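Local coordinates for glutamate receptor IIB,Glutamate receptor IIB (Drosophila melanogaster, PDB 4WXJ), which binds the neurotransmitter glutamate through this ligand-binding domain and, in the full-length muscle receptor, probably gates a postsynaptic cation channel, at residues V13-V17 with V63-Y68; G35-F39 with F58-P62. One frame throughout, in Å; residues are numbered along the deposited sequence.

From the N terminus, strand 10-15 runs into the turn that carries Arg16 and Val17; the chain then passes through residues 35-39 and helix 42-54 before returning as strand 57-62. Contact 2 closes the shorter loop, joining 35-39 to 58-62, and it lies wholly within the longer loop that contact 1 closes between 13-17 and 63-68. Strands 10-15 and 57-62 are parallel neighbours, so the intervening helix makes a beta-alpha-beta crossover. They meet through Val13 N to Asn59 O at 2.7 Å and Val13 O to Glu61 N at 2.8 Å, both probable hydrogen bonds. Contact 1 ties the strand ends to the glutamate pocket; contact 2 covers the outer edge of strand 57-62.

Contact 1: residues V13-V17 with V63-Y68; sequences VATRV and VRDNKY. With GLU (glutamic acid), chain C.
The Tyr68 ring lies between Arg16 and the bound glutamate. On one face Arg16 CD sits 3.6 Å from the ring centroid, over its centre, a CH-pi contact, and the guanidinium stacks off-centre at 14° to the ring, adding a cation-pi interaction. The opposite face receives the ligand CB, 3.6 Å from Tyr68 CZ. At the guanidinium edge, Arg16 NE (3.0 Å) and Arg16 NH2 (3.1 Å) grip Asn66 O side-on, NE from above the carbonyl plane, NH2 nearly in line with the C=O; one oxygen takes both donors. The bend at chi3 (-59°) lays the guanidinium over the CE1-CZ side of the ring. A water bridges Arg16 NH1 and Tyr68 OH, and that hydroxyl is also hydrogen-bonded to Asp96.

The Asn66 side chain bonds to Val17. Its CG stands opposite the backbone N (chi1 -157°), which brings OD1 to Val17 N at 2.6 Å, in the carbonyl plane on a lone pair; ND2 returns a weak bond to Val17 O. Farther back, Val63 N donates to Thr15 O at 2.8 Å. Arg16 is thus a second-shell residue backing Tyr68, an aromatic wall of the agonist pocket of an ionotropic glutamate receptor ligand-binding domain.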
loop_
_atom_site.group_PDB
_atom_site.type_symbol
_atom_site.label_atom_id
_atom_site.label_comp_id
_atom_site.label_asym_id
_atom_site.label_seq_id
_atom_site.Cartn_x
_atom_site.Cartn_y
_atom_site.Cartn_z
ATOM N N VAL A 13 5.070 -6.983 15.546
ATOM C CA VAL A 13 4.357 -6.360 14.434
ATOM C C VAL A 13 5.326 -5.913 13.347
ATOM O O VAL A 13 6.053 -4.935 13.512
ATOM C CB VAL A 13 3.530 -5.143 14.905
ATOM C CG1 VAL A 13 2.797 -4.500 13.728
ATOM C CG2 VAL A 13 2.542 -5.559 15.984
ATOM N N ALA A 14 5.324 -6.633 12.230
ATOM C CA ALA A 14 6.151 -6.271 11.089
ATOM C C ALA A 14 5.462 -5.183 10.273
ATOM O O ALA A 14 4.274 -5.280 9.973
ATOM C CB ALA A 14 6.435 -7.489 10.224
ATOM N N THR A 15 6.212 -4.146 9.922
ATOM C CA THR A 15 5.677 -3.061 9.113
ATOM C C THR A 15 6.775 -2.488 8.228
ATOM O O THR A 15 7.875 -3.040 8.155
ATOM C CB THR A 15 5.074 -1.943 9.990
ATOM O OG1 THR A 15 4.492 -0.931 9.157
ATOM C CG2 THR A 15 6.133 -1.319 10.887
ATOM N N ARG A 16 6.465 -1.389 7.550
ATOM C CA ARG A 16 7.437 -0.695 6.719
ATOM C C ARG A 16 7.255 0.805 6.883
ATOM O O ARG A 16 6.161 1.274 7.199
ATOM C CB ARG A 16 7.291 -1.096 5.248
ATOM C CG ARG A 16 5.986 -0.645 4.603
ATOM C CD ARG A 16 5.893 -1.098 3.151
ATOM N NE ARG A 16 6.996 -0.587 2.338
ATOM C CZ ARG A 16 7.033 0.626 1.790
ATOM N NH1 ARG A 16 6.029 1.477 1.961
ATOM N NH2 ARG A 16 8.084 0.991 1.068
ATOM N N VAL A 17 8.329 1.556 6.673
ATOM C CA VAL A 17 8.281 3.005 6.805
ATOM C C VAL A 17 7.649 3.626 5.568
ATOM O O VAL A 17 8.144 3.467 4.453
ATOM C CB VAL A 17 9.685 3.593 7.029
ATOM C CG1 VAL A 17 9.639 5.117 7.046
ATOM C CG2 VAL A 17 10.271 3.061 8.332
ATOM N N VAL A 63 10.477 -3.850 8.877
ATOM C CA VAL A 63 11.316 -4.805 8.158
ATOM C C VAL A 63 12.562 -4.144 7.573
ATOM O O VAL A 63 12.533 -2.981 7.169
ATOM C CB VAL A 63 10.529 -5.500 7.023
ATOM C CG1 VAL A 63 9.356 -6.272 7.596
ATOM C CG2 VAL A 63 10.052 -4.489 5.987
ATOM N N ARG A 64 13.651 -4.908 7.528
ATOM C CA ARG A 64 14.958 -4.392 7.133
ATOM C C ARG A 64 14.970 -3.827 5.713
ATOM O O ARG A 64 15.465 -2.722 5.489
ATOM C CB ARG A 64 16.010 -5.496 7.262
ATOM C CG ARG A 64 17.446 -5.018 7.111
ATOM C CD ARG A 64 18.432 -6.105 7.516
ATOM N NE ARG A 64 19.817 -5.644 7.476
ATOM C CZ ARG A 64 20.854 -6.348 7.920
ATOM N NH1 ARG A 64 20.671 -7.552 8.447
ATOM N NH2 ARG A 64 22.079 -5.848 7.842
ATOM N N ASP A 65 14.430 -4.581 4.759
ATOM C CA ASP A 65 14.427 -4.152 3.360
ATOM C C ASP A 65 13.342 -3.111 3.069
ATOM O O ASP A 65 13.302 -2.537 1.980
ATOM C CB ASP A 65 14.254 -5.359 2.427
ATOM C CG ASP A 65 13.013 -6.185 2.745
ATOM O OD1 ASP A 65 12.130 -5.700 3.483
ATOM O OD2 ASP A 65 12.920 -7.328 2.245
ATOM N N ASN A 66 12.470 -2.876 4.048
ATOM C CA ASN A 66 11.364 -1.922 3.922
ATOM C C ASN A 66 10.454 -2.194 2.725
ATOM O O ASN A 66 9.890 -1.265 2.144
ATOM C CB ASN A 66 11.908 -0.493 3.834
ATOM C CG ASN A 66 10.883 0.551 4.258
ATOM O OD1 ASN A 66 10.417 0.548 5.397
ATOM N ND2 ASN A 66 10.536 1.453 3.345
ATOM N N LYS A 67 10.303 -3.467 2.366
ATOM C CA LYS A 67 9.445 -3.853 1.247
ATOM C C LYS A 67 8.085 -4.355 1.724
ATOM O O LYS A 67 7.946 -4.836 2.850
ATOM C CB LYS A 67 10.128 -4.930 0.402
ATOM C CG LYS A 67 11.369 -4.447 -0.329
ATOM C CD LYS A 67 11.900 -5.516 -1.269
ATOM C CE LYS A 67 13.114 -5.030 -2.043
ATOM N NZ LYS A 67 13.540 -6.014 -3.077
ATOM N N TYR A 68 7.081 -4.235 0.859
ATOM C CA TYR A 68 5.756 -4.771 1.146
ATOM C C TYR A 68 5.812 -6.292 1.209
ATOM O O TYR A 68 5.486 -6.897 2.231
ATOM C CB TYR A 68 4.745 -4.340 0.080
ATOM C CG TYR A 68 4.385 -2.871 0.084
ATOM C CD1 TYR A 68 5.150 -1.945 -0.610
ATOM C CD2 TYR A 68 3.261 -2.415 0.759
ATOM C CE1 TYR A 68 4.815 -0.602 -0.621
ATOM C CE2 TYR A 68 2.916 -1.074 0.756
ATOM C CZ TYR A 68 3.699 -0.173 0.064
ATOM O OH TYR A 68 3.361 1.159 0.057
HETATM N N GLU C . -0.525 -1.558 -1.189
HETATM C CA GLU C . 0.324 -2.102 -2.284
HETATM C C GLU C . 0.861 -3.477 -1.907
HETATM O O GLU C . 0.451 -4.048 -0.895
HETATM C CB GLU C . 1.474 -1.143 -2.586
HETATM C CG GLU C . 1.059 0.130 -3.308
HETATM C CD GLU C . 0.882 -0.051 -4.811
HETATM O OE1 GLU C . 0.371 0.885 -5.460
HETATM O OE2 GLU C . 1.254 -1.119 -5.347
HETATM O OXT GLU C . 1.704 -4.053 -2.598
HETATM O O HOH W 1 5.280 3.125 -0.389
#

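Contact 2: residues G35-F39 with F58-P62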
loop_
_atom_site.group_PDB
_atom_site.type_symbol
_atom_site.label_atom_id
_atom_site.label_comp_id
_atom_site.label_asym_id
_atom_site.label_seq_id
_atom_site.Cartn_x
_atom_site.Cartn_y
_atom_site.Cartn_z
ATOM N N GLY A 35 11.040 2.163 22.007
ATOM C CA GLY A 35 10.020 1.173 21.720
ATOM C C GLY A 35 8.983 1.667 20.729
ATOM O O GLY A 35 9.304 2.391 19.786
ATOM N N ASN A 36 7.732 1.276 20.951
ATOM C CA ASN A 36 6.639 1.639 20.058
ATOM C C ASN A 36 6.406 3.145 20.007
ATOM O O ASN A 36 5.786 3.652 19.073
ATOM C CB ASN A 36 5.354 0.933 20.488
ATOM C CG ASN A 36 5.451 -0.576 20.367
ATOM O OD1 ASN A 36 6.180 -1.096 19.524
ATOM N ND2 ASN A 36 4.710 -1.286 21.208
ATOM N N GLU A 37 6.908 3.854 21.012
ATOM C CA GLU A 37 6.720 5.296 21.106
ATOM C C GLU A 37 7.557 6.046 20.062
ATOM O O GLU A 37 7.378 7.246 19.864
ATOM C CB GLU A 37 7.064 5.777 22.523
ATOM C CG GLU A 37 6.841 7.269 22.761
ATOM C CD GLU A 37 6.886 7.655 24.231
ATOM O OE1 GLU A 37 7.031 6.758 25.088
ATOM O OE2 GLU A 37 6.775 8.864 24.529
ATOM N N ARG A 38 8.461 5.339 19.387
ATOM C CA ARG A 38 9.274 5.944 18.331
ATOM C C ARG A 38 8.473 6.265 17.071
ATOM O O ARG A 38 8.919 7.044 16.224
ATOM C CB ARG A 38 10.430 5.018 17.951
ATOM C CG ARG A 38 11.514 4.891 18.999
ATOM C CD ARG A 38 12.474 3.771 18.638
ATOM N NE ARG A 38 11.823 2.465 18.686
ATOM C CZ ARG A 38 12.372 1.333 18.254
ATOM N NH1 ARG A 38 13.589 1.336 17.729
ATOM N NH2 ARG A 38 11.698 0.196 18.344
ATOM N N PHE A 39 7.294 5.660 16.950
ATOM C CA PHE A 39 6.565 5.647 15.685
ATOM C C PHE A 39 5.184 6.286 15.764
ATOM O O PHE A 39 4.612 6.433 16.845
ATOM C CB PHE A 39 6.422 4.209 15.195
ATOM C CG PHE A 39 7.697 3.422 15.252
ATOM C CD1 PHE A 39 8.755 3.736 14.418
ATOM C CD2 PHE A 39 7.832 2.359 16.130
ATOM C CE1 PHE A 39 9.928 3.010 14.461
ATOM C CE2 PHE A 39 9.003 1.628 16.179
ATOM C CZ PHE A 39 10.052 1.953 15.342
ATOM N N PHE A 58 2.313 -5.664 22.116
ATOM C CA PHE A 58 2.912 -5.724 20.792
ATOM C C PHE A 58 4.209 -4.935 20.707
ATOM O O PHE A 58 4.446 -4.014 21.489
ATOM C CB PHE A 58 1.928 -5.204 19.741
ATOM C CG PHE A 58 1.520 -3.776 19.953
ATOM C CD1 PHE A 58 2.253 -2.741 19.396
ATOM C CD2 PHE A 58 0.408 -3.467 20.718
ATOM C CE1 PHE A 58 1.881 -1.426 19.595
ATOM C CE2 PHE A 58 0.030 -2.153 20.919
ATOM C CZ PHE A 58 0.768 -1.131 20.358
ATOM N N ASN A 59 5.037 -5.313 19.741
ATOM C CA ASN A 59 6.288 -4.628 19.469
ATOM C C ASN A 59 6.444 -4.387 17.972
ATOM O O ASN A 59 6.442 -5.331 17.182
ATOM C CB ASN A 59 7.467 -5.443 20.002
ATOM C CG ASN A 59 8.803 -4.791 19.718
ATOM O OD1 ASN A 59 8.922 -3.565 19.718
ATOM N ND2 ASN A 59 9.819 -5.610 19.469
ATOM N N PHE A 60 6.565 -3.122 17.584
ATOM C CA PHE A 60 6.771 -2.775 16.184
ATOM C C PHE A 60 8.198 -3.083 15.750
ATOM O O PHE A 60 9.159 -2.640 16.382
ATOM C CB PHE A 60 6.466 -1.297 15.937
ATOM C CG PHE A 60 5.002 -0.989 15.832
ATOM C CD1 PHE A 60 4.291 -1.321 14.691
ATOM C CD2 PHE A 60 4.338 -0.357 16.869
ATOM C CE1 PHE A 60 2.942 -1.035 14.590
ATOM C CE2 PHE A 60 2.990 -0.069 16.771
ATOM C CZ PHE A 60 2.293 -0.408 15.630
ATOM N N GLU A 61 8.323 -3.848 14.669
ATOM C CA GLU A 61 9.617 -4.127 14.056
ATOM C C GLU A 61 9.554 -3.858 12.555
ATOM O O GLU A 61 9.207 -4.750 11.780
ATOM C CB GLU A 61 10.045 -5.573 14.312
ATOM C CG GLU A 61 10.333 -5.880 15.774
ATOM C CD GLU A 61 11.078 -7.189 15.962
ATOM O OE1 GLU A 61 11.284 -7.910 14.963
ATOM O OE2 GLU A 61 11.461 -7.493 17.111
ATOM N N PRO A 62 9.871 -2.623 12.136
ATOM C CA PRO A 62 9.892 -2.343 10.697
ATOM C C PRO A 62 10.908 -3.218 9.964
ATOM O O PRO A 62 12.057 -3.314 10.393
ATOM C CB PRO A 62 10.277 -0.858 10.628
ATOM C CG PRO A 62 10.855 -0.533 11.959
ATOM C CD PRO A 62 10.162 -1.420 12.933
HETATM O O HOH W 2 9.118 -1.022 19.124
#
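Asn36 forms two hydrogen bonds with its side chain, and these carry the polar part of this contact. Asn36 OD1 accepts from Phe60 N at 2.8 Å, nearly straight at 172°, while Asn36 ND2 donates to Phe58 O, also at 2.8 Å; that oxygen lies in the amide plane, although ND2 stands above the plane of the Phe58 carbonyl. One amide thereby pairs with an N-H and a C=O of strand 57-62, much as a neighbouring strand would. Asn36 CG lies beside its own backbone N (chi1 -64°), which carries the amide from the 3-10 segment 36-38 to the strand. Replacing Asn36 with an alanine removes both amide atoms and would probably leave Phe60 N and Phe58 O without these partners, with nothing from this side chain joining the 3-10 turn to the strand edge.

Water adds a bridge. One molecule accepts from Arg38 NH2 at 3.0 Å and lies 2.6 Å from Asn59 OD1, near Asn36 OD1 as well. Arg38 is steadied from within its own segment: its NE donates to Gly35 O at 2.7 Å, almost perfectly straight, with Gly35 O in the guanidinium plane.

Packing contacts complete the interface. The Asn36 amide and the Phe58 ring are nearly parallel (14°), with ND2 3.3 Å from Phe58 CE1, whereas the Phe60 ring stands almost upright to the same amide and turns an edge toward OD1. Phe39 and Phe60 slide past each other in opposite directions, Phe39 CE2 reaching Phe60 CB at 3.9 Å, and Phe39 CZ touches Pro62 CD. Phe22 meets both the Phe39 and Phe60 rings, and Tyr48 of helix 42-54 meets Phe58 edge-to-face.

Strand 57-62 is outermost in its parallel sheet within this chain; pairing of the Asn36 amide with its outer edge joins it to the 3-10 turn leading into strand 39-40, within the beta-alpha-beta crossover from strand 10-15 to strand 57-62 of the periplasmic-binding-protein-like fold.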